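Local coordinates for protein aspartate carbamoyltransferase (Leishmania major, PDB 7K46) that probably catalyses the transfer of a carbamoyl group from carbamoyl phosphate to aspartate, an early step of pyrimidine biosynthesis, at residues Leu146-Thr151 against Val284-Leu289; Ala165-Leu170 against Ala267-Asp272; Asp293-Asp298 against Ala305-Gln310. All coordinates share one frame; numbering follows the deposited sequence. Where two conformers were deposited one is given.

Interaction 1: Leu146-Thr151 against Val284-Leu289; sequences LLDILT and VVMHPL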
ATOM      1  N   LEU A 146     -25.328  -2.642   6.275  1.00 15.73           N
ATOM      2  CA  LEU A 146     -25.717  -3.646   5.291  1.00 16.42           C
ATOM      3  C   LEU A 146     -25.065  -4.996   5.577  1.00 15.64           C
ATOM      4  O   LEU A 146     -25.704  -6.043   5.416  1.00 18.27           O
ATOM      5  CB  LEU A 146     -25.361  -3.159   3.888  1.00 14.87           C
ATOM      6  CG  LEU A 146     -26.299  -2.039   3.434  1.00 15.22           C
ATOM      7  CD1 LEU A 146     -25.727  -1.387   2.185  1.00 16.66           C
ATOM      8  CD2 LEU A 146     -27.686  -2.587   3.164  1.00 16.91           C
ATOM      9  N   LEU A 147     -23.801  -5.004   6.000  1.00 14.82           N
ATOM     10  CA  LEU A 147     -23.194  -6.282   6.366  1.00 15.76           C
ATOM     11  C   LEU A 147     -23.833  -6.874   7.620  1.00 16.14           C
ATOM     12  O   LEU A 147     -23.907  -8.104   7.747  1.00 15.95           O
ATOM     13  CB  LEU A 147     -21.673  -6.133   6.551  1.00 17.57           C
ATOM     14  CG  LEU A 147     -21.055  -5.621   7.854  1.00 16.38           C
ATOM     15  CD1 LEU A 147     -20.850  -6.757   8.865  1.00 14.39           C
ATOM     16  CD2 LEU A 147     -19.706  -4.948   7.549  1.00 17.30           C
ATOM     17  N   ASP A 148     -24.274  -6.032   8.563  1.00 15.50           N
ATOM     18  CA  ASP A 148     -24.983  -6.554   9.731  1.00 15.40           C
ATOM     19  C   ASP A 148     -26.275  -7.242   9.308  1.00 18.89           C
ATOM     20  O   ASP A 148     -26.613  -8.323   9.809  1.00 15.79           O
ATOM     21  CB  ASP A 148     -25.288  -5.428  10.728  1.00 17.04           C
ATOM     22  CG  ASP A 148     -24.035  -4.864  11.411  1.00 19.78           C
ATOM     23  OD1 ASP A 148     -22.944  -5.477  11.328  1.00 17.86           O
ATOM     24  OD2 ASP A 148     -24.156  -3.783  12.033  1.00 16.28           O
ATOM     25  N   ILE A 149     -27.014  -6.626   8.383  1.00 15.33           N
ATOM     26  CA  ILE A 149     -28.255  -7.229   7.894  1.00 21.03           C
ATOM     27  C   ILE A 149     -27.964  -8.536   7.172  1.00 18.65           C
ATOM     28  O   ILE A 149     -28.661  -9.541   7.365  1.00 18.45           O
ATOM     29  CB  ILE A 149     -29.006  -6.246   6.979  1.00 19.28           C
ATOM     30  CG1 ILE A 149     -29.533  -5.062   7.786  1.00 19.79           C
ATOM     31  CG2 ILE A 149     -30.134  -6.949   6.240  1.00 23.00           C
ATOM     32  CD1 ILE A 149     -30.157  -4.023   6.900  1.00 26.80           C
ATOM     33  N   LEU A 150     -26.945  -8.534   6.305  1.00 18.49           N
ATOM     34  CA  LEU A 150     -26.559  -9.764   5.610  1.00 17.20           C
ATOM     35  C   LEU A 150     -26.212 -10.876   6.594  1.00 17.70           C
ATOM     36  O   LEU A 150     -26.602 -12.035   6.392  1.00 19.37           O
ATOM     37  CB  LEU A 150     -25.373  -9.496   4.684  1.00 17.97           C
ATOM     38  CG  LEU A 150     -24.729 -10.725   4.029  1.00 17.71           C
ATOM     39  CD1 LEU A 150     -25.748 -11.528   3.197  1.00 17.93           C
ATOM     40  CD2 LEU A 150     -23.559 -10.277   3.168  1.00 14.35           C
ATOM     41  N   THR A 151     -25.472 -10.546   7.653  1.00 16.63           N
ATOM     42  CA  THR A 151     -25.083 -11.552   8.638  1.00 14.57           C
ATOM     43  C   THR A 151     -26.310 -12.193   9.267  1.00 18.50           C
ATOM     44  O   THR A 151     -26.400 -13.421   9.366  1.00 19.44           O
ATOM     45  CB  THR A 151     -24.194 -10.923   9.713  1.00 14.40           C
ATOM     46  OG1 THR A 151     -23.016 -10.372   9.100  1.00 17.55           O
ATOM     47  CG2 THR A 151     -23.759 -11.992  10.741  1.00 17.52           C
ATOM     48  N   VAL A 284     -27.807 -15.852  17.107  1.00 20.14           N
ATOM     49  CA  VAL A 284     -26.419 -15.444  16.932  1.00 17.66           C
ATOM     50  C   VAL A 284     -26.081 -14.281  17.852  1.00 23.56           C
ATOM     51  O   VAL A 284     -26.933 -13.452  18.199  1.00 18.29           O
ATOM     52  CB  VAL A 284     -26.076 -15.065  15.472  1.00 22.39           C
ATOM     53  CG1 VAL A 284     -26.137 -16.293  14.566  1.00 20.78           C
ATOM     54  CG2 VAL A 284     -26.986 -13.946  14.969  1.00 21.09           C
ATOM     55  N   VAL A 285     -24.808 -14.236  18.239  1.00 18.11           N
ATOM     56  CA  VAL A 285     -24.194 -13.094  18.894  1.00 18.68           C
ATOM     57  C   VAL A 285     -23.389 -12.350  17.838  1.00 19.24           C
ATOM     58  O   VAL A 285     -22.601 -12.961  17.105  1.00 18.69           O
ATOM     59  CB  VAL A 285     -23.296 -13.539  20.061  1.00 20.96           C
ATOM     60  CG1 VAL A 285     -22.527 -12.357  20.628  1.00 18.79           C
ATOM     61  CG2 VAL A 285     -24.133 -14.234  21.154  1.00 18.12           C
ATOM     62  N   MET A 286     -23.585 -11.042  17.756  1.00 16.76           N
ATOM     63  CA  MET A 286     -22.886 -10.213  16.794  1.00 15.29           C
ATOM     64  C   MET A 286     -22.252  -9.028  17.514  1.00 16.38           C
ATOM     65  O   MET A 286     -22.622  -8.681  18.637  1.00 18.93           O
ATOM     66  CB  MET A 286     -23.845  -9.727  15.688  1.00 14.98           C
ATOM     67  CG  MET A 286     -24.425 -10.870  14.839  1.00 17.52           C
ATOM     68  SD  MET A 286     -25.762 -10.324  13.744  1.00 19.26           S
ATOM     69  CE  MET A 286     -24.954  -9.032  12.779  1.00 16.62           C
ATOM     70  N   HIS A 287     -21.291  -8.406  16.840  1.00 15.32           N
ATOM     71  CA  HIS A 287     -20.540  -7.285  17.391  1.00 17.35           C
ATOM     72  C   HIS A 287     -19.791  -6.673  16.217  1.00 17.31           C
ATOM     73  O   HIS A 287     -19.101  -7.400  15.495  1.00 16.31           O
ATOM     74  CB  HIS A 287     -19.572  -7.767  18.478  1.00 15.94           C
ATOM     75  CG  HIS A 287     -18.943  -6.671  19.282  1.00 16.24           C
ATOM     76  ND1 HIS A 287     -18.353  -5.563  18.712  1.00 17.02           N
ATOM     77  CD2 HIS A 287     -18.782  -6.536  20.623  1.00 17.60           C
ATOM     78  CE1 HIS A 287     -17.862  -4.788  19.664  1.00 19.42           C
ATOM     79  NE2 HIS A 287     -18.111  -5.355  20.832  1.00 19.72           N
ATOM     80  N   PRO A 288     -19.920  -5.366  15.974  1.00 17.14           N
ATOM     81  CA  PRO A 288     -19.240  -4.773  14.809  1.00 16.72           C
ATOM     82  C   PRO A 288     -17.722  -4.794  14.916  1.00 20.33           C
ATOM     83  O   PRO A 288     -17.049  -4.740  13.873  1.00 18.96           O
ATOM     84  CB  PRO A 288     -19.786  -3.335  14.775  1.00 16.85           C
ATOM     85  CG  PRO A 288     -20.184  -3.050  16.221  1.00 19.57           C
ATOM     86  CD  PRO A 288     -20.706  -4.376  16.735  1.00 18.35           C
ATOM     87  N   LEU A 289     -17.176  -4.867  16.144  1.00 16.88           N
ATOM     88  CA  LEU A 289     -15.762  -4.950  16.510  1.00 16.03           C
ATOM     89  C   LEU A 289     -15.075  -3.599  16.295  1.00 19.35           C
ATOM     90  O   LEU A 289     -15.519  -2.808  15.458  1.00 20.76           O
ATOM     91  CB  LEU A 289     -15.057  -6.070  15.727  1.00 15.16           C
ATOM     92  CG  LEU A 289     -15.566  -7.478  16.060  1.00 20.60           C
ATOM     93  CD1 LEU A 289     -14.837  -8.547  15.254  1.00 14.48           C
ATOM     94  CD2 LEU A 289     -15.431  -7.771  17.562  1.00 17.44           C
TER
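Met286 reaches from the end of strand 284-286 to helix 142-156 and meets Thr151 tip to tip. Its methyl group does the touching. Met286 CE lies 3.7 Å from Thr151 CB, with Thr151 CG2 close beside it. The sulfur is further back, with Met286 SD 4.0 Å from Thr151 CG2. The same methyl also rests on the helix backbone, where Met286 CE is 3.5 Å from Asp148 O. The methyl thus touches two residues about one turn apart, Asp148 and Thr151. The methionine chain runs extended through chi2 and then bends at chi3 (57°), which turns CE toward the helix.

Thr151 is held in place by its own helix. Thr151 OG1 bonds to Leu147 O at 2.8 Å, with OG1 beside the backbone N. Leu147 O also accepts the helical bond from Thr151 N, and the two donors arrive from opposite faces of the carbonyl plane. The OG1 bond turns the hydroxyl back onto the helix and leaves the methyl CG2 for Met286.

Asp148 brings its CB near Met286 CE, but its carboxylate is engaged elsewhere. OD2 bonds to Tyr239 OH, and OD1 takes bonds from Gln144 NE2 and Gln310 NE2. Gln310 also accepts from the backbone N of His287, so it links the helix to the chain just past the strand. After the strand, Leu289 N bonds to His287 ND1 at 2.9 Å.

Met286 also packs on Val237 and Tyr239 of the neighbouring strand. Residues 146-151 lie in the carbamoyl phosphate-binding domain and 284-289 in the aspartate/ornithine-binding domain. The contact is thus a buried junction between the two halves of the carbamoyltransferase fold.

Interaction 2: Ala165-Leu170 against Ala267-Asp272; sequences ALIGDL and ASLLID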
ATOM      1  N   ALA A 165     -31.530  -7.692  20.433  1.00 18.52           N
ATOM      2  CA  ALA A 165     -31.109  -6.805  21.508  1.00 17.63           C
ATOM      3  C   ALA A 165     -29.936  -5.971  21.020  1.00 18.97           C
ATOM      4  O   ALA A 165     -28.958  -6.519  20.502  1.00 19.50           O
ATOM      5  CB  ALA A 165     -30.711  -7.590  22.762  1.00 19.54           C
ATOM      6  N   LEU A 166     -30.057  -4.650  21.137  1.00 19.47           N
ATOM      7  CA  LEU A 166     -28.957  -3.728  20.876  1.00 16.83           C
ATOM      8  C   LEU A 166     -28.392  -3.348  22.237  1.00 20.68           C
ATOM      9  O   LEU A 166     -29.125  -2.852  23.098  1.00 18.93           O
ATOM     10  CB  LEU A 166     -29.428  -2.494  20.094  1.00 18.63           C
ATOM     11  CG  LEU A 166     -30.221  -2.790  18.818  1.00 17.88           C
ATOM     12  CD1 LEU A 166     -30.813  -1.521  18.217  1.00 18.63           C
ATOM     13  CD2 LEU A 166     -29.377  -3.539  17.760  1.00 18.14           C
ATOM     14  N   ILE A 167     -27.110  -3.634  22.452  1.00 16.94           N
ATOM     15  CA  ILE A 167     -26.526  -3.647  23.790  1.00 18.45           C
ATOM     16  C   ILE A 167     -25.311  -2.738  23.798  1.00 22.37           C
ATOM     17  O   ILE A 167     -24.362  -2.979  23.043  1.00 19.36           O
ATOM     18  CB  ILE A 167     -26.112  -5.065  24.209  1.00 22.14           C
ATOM     19  CG1 ILE A 167     -27.300  -6.030  24.112  1.00 21.14           C
ATOM     20  CG2 ILE A 167     -25.475  -5.058  25.617  1.00 23.25           C
ATOM     21  CD1 ILE A 167     -26.864  -7.477  24.024  1.00 17.65           C
ATOM     22  N   GLY A 168     -25.313  -1.731  24.668  1.00 21.03           N
ATOM     23  CA  GLY A 168     -24.121  -0.909  24.845  1.00 21.11           C
ATOM     24  C   GLY A 168     -24.486   0.510  25.256  1.00 26.30           C
ATOM     25  O   GLY A 168     -25.517   0.740  25.884  1.00 21.77           O
ATOM     26  N   ASP A 169     -23.597   1.443  24.904  1.00 22.07           N
ATOM     27  CA  ASP A 169     -23.864   2.873  25.058  1.00 26.65           C
ATOM     28  C   ASP A 169     -24.779   3.282  23.912  1.00 27.43           C
ATOM     29  O   ASP A 169     -24.325   3.679  22.836  1.00 23.66           O
ATOM     30  CB  ASP A 169     -22.562   3.670  25.051  1.00 29.31           C
ATOM     31  CG  ASP A 169     -22.769   5.158  25.296  1.00 32.72           C
ATOM     32  OD1 ASP A 169     -23.889   5.673  25.096  1.00 24.83           O
ATOM     33  OD2 ASP A 169     -21.791   5.830  25.695  1.00 32.15           O
ATOM     34  N   LEU A 170     -26.089   3.173  24.135  1.00 21.65           N
ATOM     35  CA  LEU A 170     -27.033   3.503  23.075  1.00 25.14           C
ATOM     36  C   LEU A 170     -27.228   5.002  22.921  1.00 25.57           C
ATOM     37  O   LEU A 170     -27.703   5.450  21.870  1.00 25.78           O
ATOM     38  CB  LEU A 170     -28.380   2.809  23.321  1.00 19.37           C
ATOM     39  CG  LEU A 170     -28.278   1.275  23.386  1.00 19.80           C
ATOM     40  CD1 LEU A 170     -29.647   0.625  23.690  1.00 19.11           C
ATOM     41  CD2 LEU A 170     -27.681   0.698  22.091  1.00 16.89           C
ATOM     42  N   ALA A 267     -20.966  -5.796  34.191  1.00 24.38           N
ATOM     43  CA  ALA A 267     -21.472  -7.139  34.455  1.00 25.49           C
ATOM     44  C   ALA A 267     -22.878  -7.342  33.899  1.00 24.40           C
ATOM     45  O   ALA A 267     -23.216  -8.450  33.472  1.00 24.82           O
ATOM     46  CB  ALA A 267     -21.446  -7.426  35.957  1.00 30.72           C
ATOM     47  N   SER A 268     -23.704  -6.294  33.878  1.00 22.59           N
ATOM     48  CA  SER A 268     -25.075  -6.451  33.405  0.63 26.09           C
ATOM     49  C   SER A 268     -25.176  -6.509  31.883  1.00 25.79           C
ATOM     50  O   SER A 268     -26.213  -6.937  31.366  1.00 23.13           O
ATOM     51  CB  SER A 268     -25.962  -5.323  33.946  0.63 26.66           C
ATOM     52  OG  SER A 268     -25.417  -4.044  33.678  0.63 29.28           O
ATOM     53  N   LEU A 269     -24.131  -6.103  31.157  1.00 21.46           N
ATOM     54  CA  LEU A 269     -24.131  -6.186  29.702  1.00 21.27           C
ATOM     55  C   LEU A 269     -23.265  -7.317  29.161  1.00 21.43           C
ATOM     56  O   LEU A 269     -23.375  -7.645  27.971  1.00 20.63           O
ATOM     57  CB  LEU A 269     -23.649  -4.859  29.089  1.00 22.95           C
ATOM     58  CG  LEU A 269     -24.252  -3.501  29.478  1.00 35.11           C
ATOM     59  CD1 LEU A 269     -24.038  -2.495  28.340  1.00 35.08           C
ATOM     60  CD2 LEU A 269     -25.720  -3.568  29.831  1.00 27.52           C
ATOM     61  N   LEU A 270     -22.418  -7.915  29.998  1.00 19.23           N
ATOM     62  CA  LEU A 270     -21.445  -8.908  29.547  1.00 22.86           C
ATOM     63  C   LEU A 270     -22.132 -10.104  28.902  1.00 23.10           C
ATOM     64  O   LEU A 270     -23.104 -10.641  29.440  1.00 23.31           O
ATOM     65  CB  LEU A 270     -20.600  -9.379  30.738  1.00 23.25           C
ATOM     66  CG  LEU A 270     -19.677 -10.575  30.479  1.00 26.44           C
ATOM     67  CD1 LEU A 270     -18.621 -10.225  29.446  1.00 22.76           C
ATOM     68  CD2 LEU A 270     -19.021 -11.062  31.776  1.00 30.05           C
ATOM     69  N   ILE A 271     -21.625 -10.530  27.746  1.00 19.19           N
ATOM     70  CA  ILE A 271     -22.068 -11.768  27.113  1.00 22.19           C
ATOM     71  C   ILE A 271     -20.926 -12.769  27.222  1.00 20.33           C
ATOM     72  O   ILE A 271     -19.833 -12.536  26.688  1.00 20.77           O
ATOM     73  CB  ILE A 271     -22.491 -11.552  25.648  1.00 19.48           C
ATOM     74  CG1 ILE A 271     -23.722 -10.639  25.566  1.00 20.65           C
ATOM     75  CG2 ILE A 271     -22.830 -12.893  24.988  1.00 21.98           C
ATOM     76  CD1 ILE A 271     -24.020 -10.180  24.145  1.00 24.13           C
ATOM     77  N   ASP A 272     -21.165 -13.866  27.938  1.00 22.01           N
ATOM     78  CA  ASP A 272     -20.172 -14.922  28.104  1.00 25.42           C
ATOM     79  C   ASP A 272     -20.899 -16.264  28.074  1.00 23.59           C
ATOM     80  O   ASP A 272     -22.096 -16.336  27.785  1.00 24.73           O
ATOM     81  CB  ASP A 272     -19.361 -14.721  29.395  1.00 22.04           C
ATOM     82  CG  ASP A 272     -20.233 -14.670  30.643  1.00 27.69           C
ATOM     83  OD1 ASP A 272     -21.474 -14.783  30.526  1.00 23.64           O
ATOM     84  OD2 ASP A 272     -19.668 -14.501  31.750  1.00 27.32           O
TER
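Ile167 meets Leu269 and Ile271 in the parallel sheet domain of the aspartate/ornithine-binding half, a Rossmann-like alpha/beta fold. Ile167 ends the central strand 163-167. The other segment carries the last residues of helix 262-269 and the chain that leaves it. The two approach closest in backbone at Ile167 and Leu269, whose CA atoms are 6.9 Å apart.

The contacts between side chains are apolar. Ile167 uses both of its branches. Ile167 CG2 lies against Leu269 CB at 3.9 Å, and these two side chains run past one another antiparallel. The longer branch serves Ile271: Ile167 CD1 meets Ile271 CD1 at 3.9 Å, the two side chains coming together at a slant. With CG1 beside its backbone N (chi1 -56°), Ile167 sends its two branches to different partners. Ile271 also packs on Leu238 and Ala240 of strand 237-240, and Leu269 on Ile195 of strand 191-195. The segment 267-272 thus packs on three neighbouring strands.

Polar bonds hold each segment separately. Ile167 O accepts from Thr241 OG1. Beyond it, Asp169 is the centre of an inverse gamma turn and forms a salt bridge with Lys172. In 267-272, Asp272 is the N-cap of helix 273-276, its OD1 bonded to Arg275 N.

The third kind of contact is side chain on backbone. Gly168 has phi 150° and psi -153°. At these angles a CB would press on the carbonyl O of Ile167, so the position needs glycine. Leu269 lays a methyl against this bare backbone, with Leu269 CD1 3.8 Å from Gly168 CA.

Interaction 3: Asp293-Asp298 against Ala305-Gln310; sequences DELSTD and AAYFRQ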
ATOM      1  N   ASP A 293     -13.825  -6.261  26.743  1.00 24.43           N
ATOM      2  CA  ASP A 293     -14.200  -7.359  27.621  0.54 27.22           C
ATOM      3  C   ASP A 293     -15.695  -7.651  27.617  1.00 27.75           C
ATOM      4  O   ASP A 293     -16.129  -8.572  28.317  1.00 30.30           O
ATOM      5  CB  ASP A 293     -13.739  -7.058  29.055  0.54 29.70           C
ATOM      6  CG  ASP A 293     -13.982  -5.602  29.467  0.54 32.21           C
ATOM      7  OD1 ASP A 293     -14.718  -4.866  28.764  0.54 24.16           O
ATOM      8  OD2 ASP A 293     -13.418  -5.188  30.509  0.54 37.37           O
ATOM      9  N   GLU A 294     -16.495  -6.880  26.872  1.00 24.81           N
ATOM     10  CA  GLU A 294     -17.949  -7.020  26.905  1.00 23.29           C
ATOM     11  C   GLU A 294     -18.428  -8.277  26.196  1.00 24.96           C
ATOM     12  O   GLU A 294     -19.624  -8.599  26.254  1.00 23.10           O
ATOM     13  CB  GLU A 294     -18.609  -5.778  26.285  1.00 23.13           C
ATOM     14  CG  GLU A 294     -18.408  -5.632  24.771  1.00 22.52           C
ATOM     15  CD  GLU A 294     -17.074  -4.996  24.393  1.00 25.53           C
ATOM     16  OE1 GLU A 294     -16.189  -4.847  25.270  1.00 23.87           O
ATOM     17  OE2 GLU A 294     -16.914  -4.637  23.206  1.00 23.69           O
ATOM     18  N   LEU A 295     -17.520  -8.973  25.523  1.00 22.39           N
ATOM     19  CA  LEU A 295     -17.819 -10.214  24.825  0.55 20.49           C
ATOM     20  C   LEU A 295     -16.692 -11.181  25.159  1.00 21.98           C
ATOM     21  O   LEU A 295     -15.574 -11.015  24.665  1.00 21.88           O
ATOM     22  CB  LEU A 295     -17.922  -9.951  23.321  0.55 20.82           C
ATOM     23  CG  LEU A 295     -18.236 -11.033  22.306  0.55 18.66           C
ATOM     24  CD1 LEU A 295     -19.511 -11.733  22.671  0.55 21.93           C
ATOM     25  CD2 LEU A 295     -18.366 -10.358  20.940  0.55 17.42           C
ATOM     26  N   SER A 296     -16.968 -12.164  26.014  1.00 21.33           N
ATOM     27  CA  SER A 296     -15.898 -13.028  26.506  1.00 21.93           C
ATOM     28  C   SER A 296     -15.350 -13.937  25.408  1.00 23.78           C
ATOM     29  O   SER A 296     -16.075 -14.381  24.513  1.00 22.77           O
ATOM     30  CB  SER A 296     -16.383 -13.884  27.677  1.00 20.35           C
ATOM     31  OG  SER A 296     -15.366 -14.782  28.087  1.00 24.98           O
ATOM     32  N   THR A 297     -14.046 -14.220  25.490  1.00 24.15           N
ATOM     33  CA  THR A 297     -13.479 -15.234  24.607  1.00 24.05           C
ATOM     34  C   THR A 297     -14.019 -16.627  24.907  1.00 29.61           C
ATOM     35  O   THR A 297     -13.826 -17.533  24.087  1.00 23.99           O
ATOM     36  CB  THR A 297     -11.956 -15.262  24.715  1.00 27.33           C
ATOM     37  OG1 THR A 297     -11.592 -15.560  26.065  1.00 25.58           O
ATOM     38  CG2 THR A 297     -11.358 -13.926  24.311  1.00 24.89           C
ATOM     39  N   ASP A 298     -14.696 -16.829  26.043  1.00 25.91           N
ATOM     40  CA  ASP A 298     -15.152 -18.177  26.361  1.00 24.71           C
ATOM     41  C   ASP A 298     -16.385 -18.600  25.564  1.00 28.37           C
ATOM     42  O   ASP A 298     -16.847 -19.733  25.741  1.00 26.04           O
ATOM     43  CB  ASP A 298     -15.370 -18.338  27.882  1.00 29.01           C
ATOM     44  CG  ASP A 298     -16.613 -17.621  28.419  1.00 28.79           C
ATOM     45  OD1 ASP A 298     -17.384 -17.014  27.652  1.00 28.06           O
ATOM     46  OD2 ASP A 298     -16.819 -17.690  29.657  1.00 27.27           O
ATOM     47  N   ALA A 305     -21.634 -17.875  17.936  1.00 20.53           N
ATOM     48  CA  ALA A 305     -20.773 -16.694  17.935  1.00 18.27           C
ATOM     49  C   ALA A 305     -20.505 -16.317  16.480  1.00 17.86           C
ATOM     50  O   ALA A 305     -19.685 -16.942  15.805  1.00 19.81           O
ATOM     51  CB  ALA A 305     -19.479 -16.968  18.696  1.00 20.12           C
ATOM     52  N   ALA A 306     -21.212 -15.302  15.988  1.00 17.50           N
ATOM     53  CA  ALA A 306     -21.183 -14.943  14.575  1.00 18.11           C
ATOM     54  C   ALA A 306     -20.306 -13.728  14.264  1.00 19.17           C
ATOM     55  O   ALA A 306     -20.206 -13.340  13.094  1.00 19.17           O
ATOM     56  CB  ALA A 306     -22.615 -14.693  14.082  1.00 17.51           C
ATOM     57  N   TYR A 307     -19.672 -13.117  15.267  1.00 17.74           N
ATOM     58  CA  TYR A 307     -19.000 -11.839  15.040  1.00 16.65           C
ATOM     59  C   TYR A 307     -17.709 -11.959  14.237  1.00 20.39           C
ATOM     60  O   TYR A 307     -17.214 -10.933  13.752  1.00 16.54           O
ATOM     61  CB  TYR A 307     -18.715 -11.127  16.375  1.00 17.97           C
ATOM     62  CG  TYR A 307     -18.371 -12.051  17.532  1.00 18.93           C
ATOM     63  CD1 TYR A 307     -19.381 -12.625  18.312  1.00 17.24           C
ATOM     64  CD2 TYR A 307     -17.043 -12.337  17.857  1.00 18.22           C
ATOM     65  CE1 TYR A 307     -19.082 -13.476  19.371  1.00 19.93           C
ATOM     66  CE2 TYR A 307     -16.730 -13.190  18.925  1.00 19.93           C
ATOM     67  CZ  TYR A 307     -17.762 -13.752  19.675  1.00 22.83           C
ATOM     68  OH  TYR A 307     -17.477 -14.592  20.728  1.00 20.44           O
ATOM     69  N   PHE A 308     -17.152 -13.161  14.075  1.00 16.47           N
ATOM     70  CA  PHE A 308     -16.030 -13.281  13.147  1.00 18.29           C
ATOM     71  C   PHE A 308     -16.520 -13.514  11.719  1.00 18.45           C
ATOM     72  O   PHE A 308     -16.023 -12.887  10.778  1.00 17.88           O
ATOM     73  CB  PHE A 308     -15.089 -14.413  13.591  1.00 20.23           C
ATOM     74  CG  PHE A 308     -14.572 -14.252  14.994  1.00 18.60           C
ATOM     75  CD1 PHE A 308     -13.966 -13.066  15.394  1.00 17.58           C
ATOM     76  CD2 PHE A 308     -14.695 -15.287  15.916  1.00 19.16           C
ATOM     77  CE1 PHE A 308     -13.487 -12.904  16.696  1.00 18.69           C
ATOM     78  CE2 PHE A 308     -14.213 -15.137  17.212  1.00 20.15           C
ATOM     79  CZ  PHE A 308     -13.618 -13.945  17.603  1.00 18.63           C
ATOM     80  N   ARG A 309     -17.495 -14.409  11.539  1.00 17.18           N
ATOM     81  CA  ARG A 309     -18.108 -14.584  10.222  1.00 16.79           C
ATOM     82  C   ARG A 309     -18.720 -13.282   9.711  1.00 17.97           C
ATOM     83  O   ARG A 309     -18.731 -13.028   8.497  1.00 17.91           O
ATOM     84  CB  ARG A 309     -19.172 -15.679  10.285  1.00 18.04           C
ATOM     85  CG  ARG A 309     -18.609 -17.082  10.581  1.00 19.45           C
ATOM     86  CD  ARG A 309     -19.678 -18.183  10.420  1.00 23.62           C
ATOM     87  NE  ARG A 309     -20.783 -18.071  11.370  1.00 21.36           N
ATOM     88  CZ  ARG A 309     -20.744 -18.533  12.615  1.00 25.69           C
ATOM     89  NH1 ARG A 309     -19.653 -19.099  13.109  1.00 19.85           N
ATOM     90  NH2 ARG A 309     -21.827 -18.426  13.383  1.00 21.65           N
ATOM     91  N   GLN A 310     -19.232 -12.456  10.627  1.00 17.06           N
ATOM     92  CA  GLN A 310     -19.783 -11.145  10.288  1.00 16.34           C
ATOM     93  C   GLN A 310     -18.815 -10.333   9.421  1.00 20.36           C
ATOM     94  O   GLN A 310     -19.231  -9.655   8.469  1.00 17.26           O
ATOM     95  CB  GLN A 310     -20.110 -10.425  11.607  1.00 16.01           C
ATOM     96  CG  GLN A 310     -20.804  -9.074  11.537  1.00 14.96           C
ATOM     97  CD  GLN A 310     -21.186  -8.572  12.932  1.00 19.76           C
ATOM     98  OE1 GLN A 310     -21.106  -9.321  13.915  1.00 18.65           O
ATOM     99  NE2 GLN A 310     -21.630  -7.317  13.020  1.00 14.81           N
TER
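This is a buried CH-pi contact between Leu295 and Tyr307. It lies in the connection between strand 284-286 and helix 309-326, in the aspartate/ornithine-binding half of the carbamoyltransferase fold. The loop doubles back here, so residues close in sequence pack against each other. Leu295 was modelled in two conformers, and the geometry given holds for one of them.

In that conformer Leu295 sets its CD2 methyl over one face of the Tyr307 ring. Leu295 CD2 is 3.5 Å from the centroid of the Tyr307 ring and only 8° off the ring normal, so it stands almost over the centre. The other methyl lies toward the hydroxyl side: Leu295 CD1 is 3.8 Å from Tyr307 CE1. Leu295 CG also touches the ring, at 3.8 Å from Tyr307 CZ. The leucine side chain extends away from its own backbone N, with CG anti to it (chi1 -179°), which carries its methyls out to the ring.

The OH of Tyr307 bonds to Asp300 OD1, and its side chain packs on Val285 of strand 284-286, as does Leu295. Further along, Arg309 NE forms a salt bridge with Glu155 OE2 of helix 142-156. Phe308, next to Tyr307, packs on Arg101 of the second subunit, so the segment also reaches the subunit interface.

The loop itself is shaped by local bonds. Leu295 O accepts from Arg291 NH1. One residue on, Ser296 forms an ST turn: Ser296 OG accepts from Asp298 N at 3.0 Å, with a nearly straight N-H...O angle of 171°.

In the fold
The three contacts form a connected patch beside the sheet that contains strands 163-167 and 284-286. Interactions 1 and 3 have centres about 11 Å apart and share two bridges: Asp148 OD1 to Gln310 NE2 and His287 NE2 to Glu294 OE2, each 2.8 Å. Interactions 2 and 3, about 12 Å between centres, are joined by backbone: Ile271 O lies 3.0 Å from Ser296 N in a probable hydrogen bond. Interactions 1 and 2, about 15 Å between centres, touch where Val285 CG2 packs on Ile271 CG2 at 4.3 Å. His287-Leu289 of interaction 1 carries the family's His-Pro-Leu signature. As in relatives, the active site probably lies between the two domains, completed by a neighbouring subunit.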